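Local coordinates for 2-keto acid:ferredoxin oxidoreductase subunit alpha (Pyrococcus furiosus, PDB 4WBX), which probably catalyses, together with its partner subunits, the coenzyme A-dependent oxidative decarboxylation of 2-oxoglutarate to succinyl-CoA, passing the electrons to ferredoxin, at residues F15-P20 / P199-I204; C38-G43 / V66-E71; A90-S95 / V116-V121; Y108-E113 / K268-K273; T159-F164 / E194-P199. All blocks are in the same frame, centred on the assembly; numbering follows the deposited sequence.

Contact 1: F15-P20 / P199-I204; sequences FPVGEP and PNPDEI
The backbones of G18 and N200 come within 4.1 Å of each other at their CA atoms, and beside them G18 N gives a weak hydrogen bond of 3.4 Å to P199 O. N200 lays its amide across this meeting point: OD1 rests 3.1 Å from G18 CA and 3.2 Å from V17 CG2. The same oxygen is near G18 N, but the angle is too poor for a bond. V17 meets N200 and P201 roughly at right angles. Its chi1 of -59° sets CG1 anti to the carbonyl carbon and leaves CG2 between the backbone N and the carbonyl carbon, from where CG2 reaches P201 CD at 4.0 Å, a small apolar patch suited to a beta-branched residue facing a proline ring. N200 also organises its own turn: its N bonds to E203 OE2 from above the carboxylate plane, and its O accepts from E203 N at 2.7 Å. With an alanine here, V17 CG2 and G18 CA would probably lose the amide oxygen that rests on them, and a gap would open beside the glycine. Glycine suits position 18 on two counts, because its phi is positive (68°) and a CB would run into N200 OD1. G18 and E19 both face I198, and E19 pairs with it through the backbone. This is a G1 beta bulge, at the start of the antiparallel pairing of strands 19-23 and 194-198 at the protein surface.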
# COMPACT_ATOMS: atom_id res chain seq x y z
N PHE A 15 30.52 19.42 -1.06
CA PHE A 15 31.01 18.96 -2.35
C PHE A 15 31.58 20.17 -3.06
O PHE A 15 31.38 21.29 -2.61
CB PHE A 15 29.89 18.26 -3.17
CG PHE A 15 28.57 19.02 -3.22
CD1 PHE A 15 28.42 20.12 -4.06
CD2 PHE A 15 27.48 18.60 -2.46
CE1 PHE A 15 27.22 20.81 -4.11
CE2 PHE A 15 26.28 19.28 -2.51
CZ PHE A 15 26.14 20.39 -3.34
N PRO A 16 32.33 19.95 -4.15
CA PRO A 16 32.88 21.05 -4.95
C PRO A 16 31.83 21.97 -5.58
O PRO A 16 30.92 21.49 -6.25
CB PRO A 16 33.67 20.33 -6.05
CG PRO A 16 33.23 18.88 -5.98
CD PRO A 16 32.91 18.66 -4.55
N VAL A 17 31.98 23.28 -5.37
CA VAL A 17 31.15 24.27 -6.06
C VAL A 17 32.00 25.33 -6.76
O VAL A 17 33.16 25.55 -6.42
CB VAL A 17 30.19 24.97 -5.09
CG1 VAL A 17 29.30 23.96 -4.43
CG2 VAL A 17 30.96 25.75 -4.04
N GLY A 18 31.40 26.00 -7.74
CA GLY A 18 32.08 27.05 -8.48
C GLY A 18 33.21 26.52 -9.34
O GLY A 18 34.18 27.24 -9.57
N GLU A 19 33.08 25.30 -9.83
CA GLU A 19 34.12 24.70 -10.65
C GLU A 19 33.64 23.47 -11.39
O GLU A 19 32.74 22.78 -10.93
CB GLU A 19 35.33 24.34 -9.77
CG GLU A 19 35.06 23.26 -8.74
CD GLU A 19 36.08 23.28 -7.60
OE1 GLU A 19 37.17 23.85 -7.80
OE2 GLU A 19 35.77 22.73 -6.52
N PRO A 20 34.24 23.19 -12.55
CA PRO A 20 33.98 21.93 -13.25
C PRO A 20 34.30 20.75 -12.35
O PRO A 20 35.16 20.87 -11.49
CB PRO A 20 34.93 21.97 -14.43
CG PRO A 20 35.18 23.42 -14.66
CD PRO A 20 35.12 24.08 -13.33
N PRO A 199 28.05 25.71 -10.55
CA PRO A 199 28.25 27.12 -10.18
C PRO A 199 28.38 27.36 -8.68
O PRO A 199 28.07 26.46 -7.88
CB PRO A 199 26.99 27.80 -10.73
CG PRO A 199 26.56 26.91 -11.85
CD PRO A 199 26.82 25.53 -11.34
N ASN A 200 28.83 28.55 -8.30
CA ASN A 200 28.81 28.90 -6.88
C ASN A 200 27.40 29.28 -6.51
O ASN A 200 26.68 29.83 -7.33
CB ASN A 200 29.79 30.03 -6.56
CG ASN A 200 31.01 29.56 -5.74
OD1 ASN A 200 31.43 28.41 -5.82
ND2 ASN A 200 31.55 30.47 -4.93
N PRO A 201 27.00 28.95 -5.28
CA PRO A 201 25.65 29.16 -4.73
C PRO A 201 24.92 30.41 -5.22
O PRO A 201 23.76 30.32 -5.63
CB PRO A 201 25.92 29.24 -3.23
CG PRO A 201 27.00 28.25 -3.04
CD PRO A 201 27.86 28.28 -4.29
N ASP A 202 25.60 31.55 -5.22
CA ASP A 202 24.94 32.81 -5.55
C ASP A 202 24.99 33.13 -7.03
O ASP A 202 24.65 34.24 -7.43
CB ASP A 202 25.55 33.95 -4.74
CG ASP A 202 25.21 33.85 -3.26
OD1 ASP A 202 24.08 33.42 -2.95
OD2 ASP A 202 26.08 34.17 -2.41
N GLU A 203 25.38 32.17 -7.86
CA GLU A 203 25.24 32.35 -9.29
C GLU A 203 23.97 31.63 -9.74
O GLU A 203 23.66 31.57 -10.93
CB GLU A 203 26.47 31.82 -10.06
CG GLU A 203 27.80 31.86 -9.28
CD GLU A 203 29.03 31.50 -10.13
OE1 GLU A 203 28.95 31.56 -11.39
OE2 GLU A 203 30.08 31.14 -9.54
N ILE A 204 23.22 31.10 -8.77
CA ILE A 204 22.02 30.31 -9.05
C ILE A 204 20.73 30.98 -8.60
O ILE A 204 20.50 31.20 -7.40
CB ILE A 204 22.09 28.92 -8.38
CG1 ILE A 204 23.49 28.31 -8.53
CG2 ILE A 204 21.07 27.98 -8.99
CD1 ILE A 204 23.66 27.02 -7.78

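Contact 2: C38-G43 / V66-E71; sequences CRFYAG and VVIQME
F40 and V66 lie side by side, pointing the same way from paired parallel strands, with F40 CD1 touching V66 CG1 at 3.5 Å. With CG anti to the backbone N (chi1 -171°), the F40 ring also extends to I68, the next residue after V66 on this face, crossing it at a slant with F40 CZ 3.7 Å from I68 CD1. A42, paired with I68 across the strands, is small enough to let the isoleucine settle beside it, A42 CB 4.2 Å from I68 CB. On the other face Y41 and V67 again run alongside each other, more loosely, with Y41 CD2 4.2 Å from V67 CG1. G43 follows there, where a CB would collide with the Y41 ring. G82 of the second subunit packs on F40, and Y108 of that subunit on I68.

Strands 40-43 and 66-69, joined through helix 50-59, form a beta-alpha-beta unit, with 66-69 outermost in its sheet within this chain. Five backbone hydrogen bonds, such as M70 N to G43 O at 2.8 Å, fix the register. Main-chain bonds thus satisfy largely buried polar groups, while the apolar side chains pack by shape, more closely round F40 and I68 than round Y41.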
# COMPACT_ATOMS: atom_id res chain seq x y z
N CYS A 38 16.66 21.98 -1.36
CA CYS A 38 16.06 20.76 -0.83
C CYS A 38 16.76 20.24 0.41
O CYS A 38 17.93 19.84 0.35
CB CYS A 38 16.06 19.68 -1.90
SG CYS A 38 15.65 18.08 -1.22
N ARG A 39 16.03 20.20 1.51
CA ARG A 39 16.53 19.65 2.76
C ARG A 39 15.67 18.51 3.26
O ARG A 39 15.71 18.17 4.43
CB ARG A 39 16.61 20.73 3.82
CG ARG A 39 17.49 21.87 3.39
CD ARG A 39 18.93 21.41 3.33
NE ARG A 39 19.81 22.49 2.89
CZ ARG A 39 20.02 22.81 1.62
NH1 ARG A 39 19.39 22.15 0.66
NH2 ARG A 39 20.84 23.81 1.33
N PHE A 40 14.87 17.94 2.36
CA PHE A 40 14.15 16.71 2.66
C PHE A 40 14.23 15.78 1.45
O PHE A 40 13.85 16.14 0.33
CB PHE A 40 12.70 16.98 3.01
CG PHE A 40 11.97 15.76 3.52
CD1 PHE A 40 11.89 15.50 4.89
CD2 PHE A 40 11.34 14.89 2.64
CE1 PHE A 40 11.23 14.40 5.36
CE2 PHE A 40 10.69 13.79 3.12
CZ PHE A 40 10.62 13.54 4.48
N TYR A 41 14.74 14.58 1.68
CA TYR A 41 14.75 13.57 0.64
C TYR A 41 14.15 12.33 1.26
O TYR A 41 14.52 11.97 2.38
CB TYR A 41 16.18 13.30 0.13
CG TYR A 41 16.26 12.17 -0.87
CD1 TYR A 41 16.29 12.43 -2.22
CD2 TYR A 41 16.31 10.84 -0.46
CE1 TYR A 41 16.36 11.41 -3.14
CE2 TYR A 41 16.38 9.81 -1.38
CZ TYR A 41 16.41 10.10 -2.72
OH TYR A 41 16.48 9.10 -3.66
N ALA A 42 13.21 11.69 0.57
CA ALA A 42 12.64 10.46 1.09
C ALA A 42 12.63 9.41 0.01
O ALA A 42 12.02 9.60 -1.04
CB ALA A 42 11.24 10.71 1.64
N GLY A 43 13.31 8.30 0.25
CA GLY A 43 13.47 7.31 -0.79
C GLY A 43 13.83 5.96 -0.23
O GLY A 43 13.65 5.72 0.96
N VAL A 66 17.54 16.27 5.90
CA VAL A 66 17.17 14.96 6.42
C VAL A 66 16.86 13.97 5.32
O VAL A 66 16.20 14.31 4.33
CB VAL A 66 15.95 15.06 7.37
CG1 VAL A 66 14.89 15.92 6.74
CG2 VAL A 66 15.38 13.68 7.67
N VAL A 67 17.34 12.74 5.49
CA VAL A 67 17.06 11.69 4.54
C VAL A 67 16.23 10.65 5.25
O VAL A 67 16.50 10.34 6.39
CB VAL A 67 18.36 11.09 4.00
CG1 VAL A 67 18.08 9.83 3.20
CG2 VAL A 67 19.09 12.13 3.15
N ILE A 68 15.19 10.16 4.61
CA ILE A 68 14.26 9.25 5.27
C ILE A 68 14.15 7.96 4.48
O ILE A 68 13.60 7.93 3.38
CB ILE A 68 12.87 9.90 5.44
CG1 ILE A 68 12.88 10.82 6.66
CG2 ILE A 68 11.78 8.85 5.65
CD1 ILE A 68 11.49 11.20 7.16
N GLN A 69 14.70 6.88 5.02
CA GLN A 69 14.74 5.63 4.27
C GLN A 69 13.43 4.89 4.39
O GLN A 69 13.22 4.14 5.34
CB GLN A 69 15.89 4.76 4.76
CG GLN A 69 15.90 3.38 4.16
CD GLN A 69 17.15 2.60 4.51
OE1 GLN A 69 18.26 3.05 4.24
NE2 GLN A 69 16.96 1.43 5.11
N MET A 70 12.53 5.11 3.44
CA MET A 70 11.26 4.43 3.54
C MET A 70 11.15 3.25 2.60
O MET A 70 11.41 3.33 1.39
CB MET A 70 10.10 5.41 3.30
CG MET A 70 9.24 5.55 4.56
SD MET A 70 8.36 7.12 4.69
CE MET A 70 8.69 7.48 6.40
N GLU A 71 10.80 2.13 3.22
CA GLU A 71 10.37 0.93 2.55
C GLU A 71 9.47 1.22 1.35
O GLU A 71 9.83 0.98 0.20
CB GLU A 71 9.62 0.05 3.57
CG GLU A 71 10.12 0.17 5.06
CD GLU A 71 9.39 1.23 5.94
OE1 GLU A 71 8.49 1.96 5.46
OE2 GLU A 71 9.72 1.32 7.16

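Contact 3: A90-S95 / V116-V121; sequences AMTATS and VVIVDV
S95 reaches across to V121 with its whole short side chain: CB stands 3.4 Å from V121 O, and OG, one bond further, donates to that same oxygen at 2.9 Å. With OG anti to the backbone N (chi1 -178°), the hydroxyl approaches the acceptor nearly along the C=O axis and adds a side-chain bond just beyond the last main-chain one, V121 N to T94 O.

Earlier in the strand, T92 divides its branches. CG2 lies alongside I118 CG1 at 3.9 Å, pointing the same way, whereas OG1 turns from this pair to hydrogen-bond with A42 O and S76 OG, so the buried hydroxyl is satisfied. On the face of M91 and A93, A93 CB meets V119 CB at 4.0 Å; alanine and valine fit where the strands come closest. Main-chain bonds such as T94 N to V119 O, 2.8 Å, hold the register throughout.

Strand 90-94 and the 116-121 part of its neighbour run parallel, 15° apart, with helices 97-101 and 103-111 in the connection between them. This is a beta-alpha-beta crossover between adjacent strands, in the parallel part of a mixed sheet with helices packed against it, consistent with the thiamine diphosphate-binding fold of this family.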
# COMPACT_ATOMS: atom_id res chain seq x y z
N ALA A 90 11.20 19.48 -1.09
CA ALA A 90 11.34 18.03 -0.92
C ALA A 90 11.35 17.19 -2.21
O ALA A 90 10.80 17.59 -3.24
CB ALA A 90 10.24 17.55 -0.00
N MET A 91 11.95 16.00 -2.12
CA MET A 91 12.13 15.14 -3.30
C MET A 91 12.08 13.67 -2.95
O MET A 91 12.45 13.29 -1.84
CB MET A 91 13.46 15.47 -3.98
CG MET A 91 14.13 14.36 -4.77
SD MET A 91 15.70 14.97 -5.43
CE MET A 91 16.12 15.89 -3.96
N THR A 92 11.60 12.85 -3.89
CA THR A 92 11.72 11.40 -3.76
C THR A 92 12.34 10.94 -5.07
O THR A 92 12.63 11.76 -5.93
CB THR A 92 10.34 10.69 -3.45
OG1 THR A 92 10.52 9.28 -3.32
CG2 THR A 92 9.34 10.92 -4.54
N ALA A 93 12.53 9.63 -5.22
CA ALA A 93 13.19 9.07 -6.39
C ALA A 93 12.83 7.61 -6.49
O ALA A 93 12.75 6.93 -5.49
CB ALA A 93 14.66 9.24 -6.28
N THR A 94 12.60 7.10 -7.70
CA THR A 94 12.05 5.75 -7.80
C THR A 94 12.30 5.17 -9.18
O THR A 94 12.80 5.85 -10.07
CB THR A 94 10.52 5.73 -7.50
OG1 THR A 94 10.05 4.38 -7.40
CG2 THR A 94 9.77 6.43 -8.61
N SER A 95 11.92 3.91 -9.36
CA SER A 95 12.14 3.25 -10.62
C SER A 95 11.09 2.19 -10.92
O SER A 95 10.86 1.28 -10.14
CB SER A 95 13.52 2.60 -10.64
OG SER A 95 13.77 1.99 -11.89
N VAL A 116 6.72 19.68 -5.08
CA VAL A 116 7.50 18.50 -4.75
C VAL A 116 8.17 18.04 -6.05
O VAL A 116 7.62 18.26 -7.14
CB VAL A 116 6.62 17.38 -4.11
CG1 VAL A 116 5.56 16.89 -5.09
CG2 VAL A 116 7.49 16.20 -3.59
N VAL A 117 9.35 17.45 -5.94
CA VAL A 117 10.05 16.94 -7.11
C VAL A 117 10.16 15.40 -7.07
O VAL A 117 10.50 14.83 -6.05
CB VAL A 117 11.45 17.55 -7.22
CG1 VAL A 117 12.24 16.90 -8.34
CG2 VAL A 117 11.38 19.08 -7.36
N ILE A 118 9.89 14.75 -8.19
CA ILE A 118 9.99 13.30 -8.27
C ILE A 118 10.98 12.91 -9.37
O ILE A 118 10.91 13.44 -10.48
CB ILE A 118 8.62 12.67 -8.58
CG1 ILE A 118 7.67 12.94 -7.42
CG2 ILE A 118 8.75 11.15 -8.82
CD1 ILE A 118 6.33 13.33 -7.86
N VAL A 119 11.91 12.01 -9.06
CA VAL A 119 12.79 11.49 -10.07
C VAL A 119 12.38 10.08 -10.44
O VAL A 119 12.40 9.18 -9.60
CB VAL A 119 14.25 11.50 -9.61
CG1 VAL A 119 15.14 10.86 -10.67
CG2 VAL A 119 14.70 12.90 -9.34
N ASP A 120 12.00 9.87 -11.69
CA ASP A 120 11.76 8.52 -12.18
C ASP A 120 12.96 8.09 -13.01
O ASP A 120 13.20 8.59 -14.10
CB ASP A 120 10.47 8.44 -13.01
CG ASP A 120 10.25 7.05 -13.62
OD1 ASP A 120 10.74 6.06 -13.05
OD2 ASP A 120 9.58 6.94 -14.67
N VAL A 121 13.75 7.18 -12.46
CA VAL A 121 14.91 6.70 -13.16
C VAL A 121 14.54 5.47 -13.98
O VAL A 121 14.45 4.37 -13.43
CB VAL A 121 16.04 6.36 -12.21
CG1 VAL A 121 17.31 6.17 -13.00
CG2 VAL A 121 16.23 7.46 -11.19

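Contact 4: Y108-E113 / K268-K273; sequences YAVMTE and KRIVEK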
# COMPACT_ATOMS: atom_id res chain seq x y z
N TYR A 108 -2.66 13.49 -6.16
CA TYR A 108 -3.07 14.26 -5.01
C TYR A 108 -2.25 15.55 -4.88
O TYR A 108 -2.81 16.61 -4.54
CB TYR A 108 -2.95 13.43 -3.72
CG TYR A 108 -3.26 14.26 -2.52
CD1 TYR A 108 -4.56 14.37 -2.03
CD2 TYR A 108 -2.25 14.98 -1.88
CE1 TYR A 108 -4.85 15.16 -0.94
CE2 TYR A 108 -2.54 15.78 -0.79
CZ TYR A 108 -3.83 15.87 -0.33
OH TYR A 108 -4.09 16.66 0.75
N ALA A 109 -0.95 15.47 -5.15
CA ALA A 109 -0.09 16.63 -5.04
C ALA A 109 -0.47 17.65 -6.11
O ALA A 109 -0.31 18.87 -5.90
CB ALA A 109 1.32 16.26 -5.15
N VAL A 110 -1.00 17.16 -7.23
CA VAL A 110 -1.48 18.03 -8.30
C VAL A 110 -2.63 18.93 -7.86
O VAL A 110 -2.62 20.13 -8.13
CB VAL A 110 -1.97 17.24 -9.53
CG1 VAL A 110 -2.74 18.16 -10.46
CG2 VAL A 110 -0.80 16.62 -10.28
N MET A 111 -3.63 18.34 -7.18
CA MET A 111 -4.86 19.04 -6.80
C MET A 111 -4.66 20.03 -5.66
O MET A 111 -5.35 21.05 -5.58
CB MET A 111 -5.95 18.06 -6.38
CG MET A 111 -6.59 17.29 -7.53
SD MET A 111 -8.13 16.51 -7.00
CE MET A 111 -9.25 17.91 -7.14
N THR A 112 -3.74 19.67 -4.78
CA THR A 112 -3.38 20.48 -3.64
C THR A 112 -2.41 21.58 -4.05
O THR A 112 -2.04 22.42 -3.23
CB THR A 112 -2.73 19.61 -2.52
OG1 THR A 112 -2.16 18.43 -3.12
CG2 THR A 112 -3.73 19.19 -1.40
N GLU A 113 -1.98 21.57 -5.31
CA GLU A 113 -0.92 22.47 -5.73
C GLU A 113 0.27 22.40 -4.77
O GLU A 113 0.67 23.42 -4.20
CB GLU A 113 -1.44 23.89 -5.83
CG GLU A 113 -2.55 24.05 -6.88
CD GLU A 113 -3.04 25.48 -6.98
OE1 GLU A 113 -3.85 25.89 -6.12
OE2 GLU A 113 -2.59 26.19 -7.90
N LYS A 268 -9.64 23.70 -13.30
CA LYS A 268 -9.57 24.34 -14.61
C LYS A 268 -8.39 25.29 -14.61
O LYS A 268 -7.68 25.40 -15.59
CB LYS A 268 -10.87 25.08 -14.93
N ARG A 269 -8.18 25.97 -13.49
CA ARG A 269 -7.06 26.89 -13.37
C ARG A 269 -5.75 26.12 -13.14
O ARG A 269 -4.69 26.49 -13.67
CB ARG A 269 -7.32 27.91 -12.27
CG ARG A 269 -8.43 28.87 -12.71
CD ARG A 269 -8.12 29.33 -14.15
NE ARG A 269 -9.23 29.96 -14.85
CZ ARG A 269 -9.64 31.21 -14.64
NH1 ARG A 269 -9.05 31.97 -13.73
NH2 ARG A 269 -10.66 31.69 -15.35
N ILE A 270 -5.84 25.04 -12.38
CA ILE A 270 -4.73 24.12 -12.26
C ILE A 270 -4.17 23.73 -13.63
O ILE A 270 -2.98 23.92 -13.89
CB ILE A 270 -5.13 22.88 -11.48
CG1 ILE A 270 -5.29 23.24 -10.00
CG2 ILE A 270 -4.08 21.79 -11.64
CD1 ILE A 270 -5.64 22.07 -9.13
N VAL A 271 -5.03 23.20 -14.50
CA VAL A 271 -4.56 22.76 -15.81
C VAL A 271 -4.02 23.93 -16.62
O VAL A 271 -3.06 23.80 -17.39
CB VAL A 271 -5.68 22.05 -16.59
CG1 VAL A 271 -5.27 21.76 -18.06
CG2 VAL A 271 -6.07 20.77 -15.87
N GLU A 272 -4.64 25.09 -16.45
CA GLU A 272 -4.28 26.26 -17.24
C GLU A 272 -3.00 26.88 -16.73
O GLU A 272 -2.27 27.49 -17.49
CB GLU A 272 -5.42 27.28 -17.24
CG GLU A 272 -6.56 26.87 -18.15
CD GLU A 272 -7.69 27.87 -18.16
OE1 GLU A 272 -7.75 28.74 -17.27
OE2 GLU A 272 -8.52 27.77 -19.08
N LYS A 273 -2.76 26.72 -15.43
CA LYS A 273 -1.52 27.14 -14.78
C LYS A 273 -0.32 26.69 -15.60
O LYS A 273 0.58 27.46 -15.94
CB LYS A 273 -1.47 26.55 -13.37
CG LYS A 273 -0.46 27.15 -12.44
CD LYS A 273 -0.70 26.66 -11.01
CE LYS A 273 -0.72 25.12 -10.93
NZ LYS A 273 -0.56 24.58 -9.53
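The E113 carboxylate is the flat group that matters here, and the K273 ammonium meets it at one oxygen. K273 NZ approaches E113 OE2 at 3.1 Å on the anti lone pair, the side away from the other oxygen, making a salt bridge that is also a hydrogen bond. The same nitrogen lies 3.4 Å from E113 CG, close against the aliphatic part of the glutamate rather than standing off its end. A bend in the lysine at chi3 (55°) goes with this approach, the two chains crossing at a slant. NZ is gripped further by the carbonyl oxygens of Y177 and R178, which probably helps to stabilise its positive charge. Were E113 replaced by an alanine, K273 NZ would probably be left without its carboxylate mate and a gap would be likely to open beside I270 CG1.

I270 supplies the apolar half. Its CD1 reaches the carbonyls of V110 and M111, resting 3.7 Å from both V110 O and M111 O, while I270 CG2 meets V110 CG1 at 4.0 Å. The aliphatic stem of E113 lies against the same residue, E113 CG 4.2 Å from I270 CG1. Isoleucine, with its beta branch and a longer CD1 arm, can touch the valine and the carbonyls at once.

The backbone of E113 has positive phi (49°) and closes the helix in a Schellman motif, turning its side chain toward helix 267-275. I270 packs against helix 103-111, while A109 of that helix, and T112 just after it, touch helix 73-85. Farther out, V271 packs on L353 of the third subunit.

Contact 5: T159-F164 / E194-P199; sequences TVQEAF and ERVYIP
Hydrogen bonds between Q161 and the backbone of Y197 join the helix start to the strand. Q161 OE1 accepts from Y197 N at 2.6 Å, in the plane of the amide carbonyl and on a lone pair, and Q161 NE2 returns a weak bond to Y197 O at 3.4 Å. The side-chain amide therefore reads both polar groups of one strand residue, as glutamine, with a donor and an acceptor side by side, is able to do. The bend at chi2 (85°) brings the amide round to the strand, and NE2 has a second partner in D165 OD1. At the other end of the strand, E194 OE1 receives a weak bond from V160 N, 3.5 Å away, at the first turn of the helix. A negative carboxylate beside a helix N-terminus is probably favourable electrostatically.

The apolar contacts fill the space between. V160 CG1 presses on V196 CG2 at 3.4 Å, the two valines crossing at about a right angle. The F164 ring, obliquely placed, gathers three partners: F164 CG touches V196 CG1 at 4.0 Å, F164 CZ touches I198 CG2 at 4.1 Å, and the CD of P199 comes up from the opposite direction.

Within the helix start, E162 N bonds to T159 OG1 at 3.1 Å, and T159 N returns a weak bond to E162 OE1. This reciprocal pair is a capping box, with T159 as N-cap. The arrangement is that of a capped helix packing against a small two-stranded antiparallel sheet formed by strands distant in sequence, 19-23 and 194-198, with helix 25-36 also touching V160, F164 and I198.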
# COMPACT_ATOMS: atom_id res chain seq x y z
N THR A 159 22.23 14.86 -20.75
CA THR A 159 23.59 14.74 -20.23
C THR A 159 23.64 14.83 -18.71
O THR A 159 22.64 15.10 -18.03
CB THR A 159 24.51 15.84 -20.80
OG1 THR A 159 24.02 17.13 -20.41
CG2 THR A 159 24.57 15.76 -22.32
N VAL A 160 24.82 14.60 -18.16
CA VAL A 160 25.01 14.69 -16.74
C VAL A 160 24.88 16.15 -16.32
O VAL A 160 24.45 16.45 -15.21
CB VAL A 160 26.37 14.08 -16.35
CG1 VAL A 160 26.61 14.18 -14.88
CG2 VAL A 160 26.38 12.62 -16.75
N GLN A 161 25.19 17.07 -17.22
CA GLN A 161 25.11 18.49 -16.92
C GLN A 161 23.65 18.94 -16.95
O GLN A 161 23.27 19.91 -16.30
CB GLN A 161 25.93 19.32 -17.93
CG GLN A 161 25.74 20.83 -17.82
CD GLN A 161 26.62 21.46 -16.77
OE1 GLN A 161 27.77 21.08 -16.62
NE2 GLN A 161 26.09 22.42 -16.03
N GLU A 162 22.85 18.25 -17.75
CA GLU A 162 21.44 18.58 -17.87
C GLU A 162 20.64 18.03 -16.67
O GLU A 162 19.65 18.64 -16.22
CB GLU A 162 20.90 18.05 -19.19
CG GLU A 162 21.22 18.97 -20.36
CD GLU A 162 20.58 18.52 -21.66
OE1 GLU A 162 20.24 17.33 -21.77
OE2 GLU A 162 20.39 19.37 -22.56
N ALA A 163 21.10 16.89 -16.15
CA ALA A 163 20.57 16.27 -14.94
C ALA A 163 20.82 17.18 -13.78
O ALA A 163 20.02 17.26 -12.85
CB ALA A 163 21.22 14.93 -14.71
N PHE A 164 21.94 17.88 -13.81
CA PHE A 164 22.22 18.83 -12.76
C PHE A 164 21.28 20.00 -12.96
O PHE A 164 20.57 20.42 -12.05
CB PHE A 164 23.69 19.28 -12.78
CG PHE A 164 24.01 20.34 -11.78
CD1 PHE A 164 24.46 20.01 -10.52
CD2 PHE A 164 23.83 21.68 -12.09
CE1 PHE A 164 24.73 21.00 -9.58
CE2 PHE A 164 24.10 22.66 -11.17
CZ PHE A 164 24.55 22.33 -9.91
N GLU A 194 30.44 12.23 -16.51
CA GLU A 194 30.64 13.29 -17.47
C GLU A 194 31.04 14.59 -16.79
O GLU A 194 31.12 14.65 -15.57
CB GLU A 194 29.38 13.56 -18.27
CG GLU A 194 28.98 12.52 -19.26
CD GLU A 194 27.76 13.00 -20.03
OE1 GLU A 194 27.61 14.24 -20.18
OE2 GLU A 194 26.96 12.15 -20.48
N ARG A 195 31.25 15.63 -17.58
CA ARG A 195 31.70 16.90 -17.03
C ARG A 195 30.52 17.77 -16.69
O ARG A 195 29.65 18.01 -17.54
CB ARG A 195 32.60 17.64 -18.02
CG ARG A 195 32.96 19.06 -17.58
CD ARG A 195 33.66 19.83 -18.69
NE ARG A 195 34.21 21.10 -18.20
CZ ARG A 195 33.56 22.27 -18.25
NH1 ARG A 195 32.35 22.34 -18.78
NH2 ARG A 195 34.14 23.37 -17.78
N VAL A 196 30.49 18.23 -15.44
CA VAL A 196 29.47 19.15 -14.95
C VAL A 196 30.12 20.41 -14.41
O VAL A 196 30.95 20.35 -13.51
CB VAL A 196 28.59 18.50 -13.83
CG1 VAL A 196 27.75 19.55 -13.09
CG2 VAL A 196 27.71 17.40 -14.39
N TYR A 197 29.75 21.57 -14.95
CA TYR A 197 30.15 22.80 -14.29
C TYR A 197 29.16 23.10 -13.18
O TYR A 197 27.99 23.39 -13.44
CB TYR A 197 30.24 23.97 -15.27
CG TYR A 197 30.63 25.29 -14.60
CD1 TYR A 197 31.96 25.70 -14.54
CD2 TYR A 197 29.67 26.11 -14.03
CE1 TYR A 197 32.31 26.90 -13.92
CE2 TYR A 197 30.01 27.31 -13.41
CZ TYR A 197 31.33 27.70 -13.36
OH TYR A 197 31.66 28.89 -12.74
N ILE A 198 29.61 23.03 -11.93
CA ILE A 198 28.78 23.39 -10.79
C ILE A 198 29.03 24.82 -10.37
O ILE A 198 30.11 25.13 -9.88
CB ILE A 198 29.06 22.48 -9.61
CG1 ILE A 198 28.77 21.04 -9.99
CG2 ILE A 198 28.26 22.94 -8.39
CD1 ILE A 198 29.36 20.03 -9.04
N PRO A 199 28.05 25.71 -10.55
CA PRO A 199 28.25 27.12 -10.18
C PRO A 199 28.38 27.36 -8.68
O PRO A 199 28.07 26.46 -7.88
CB PRO A 199 26.99 27.80 -10.73
CG PRO A 199 26.56 26.91 -11.85
CD PRO A 199 26.82 25.53 -11.34

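Contacts 2 and 3 belong to one sheet, their centres 10 Å apart, since strands 40-43 and 90-94 are neighbours; A42 N lies 3.0 Å from M91 O at the seam. Contacts 1 and 5 form a second group, with centres 11 Å apart: they share P199, and P20 CD packs 3.8 Å from Y197 CD1. Contact 4 is set on the other side of the chain's centre from contact 5, 31 Å away between centres, and meets contact 3 lightly where V116 CG1 packs on A109 CB at 4.3 Å. Contacts 2, 3 and 5 lie wholly within the part of the chain assigned to the thiamine diphosphate-binding family.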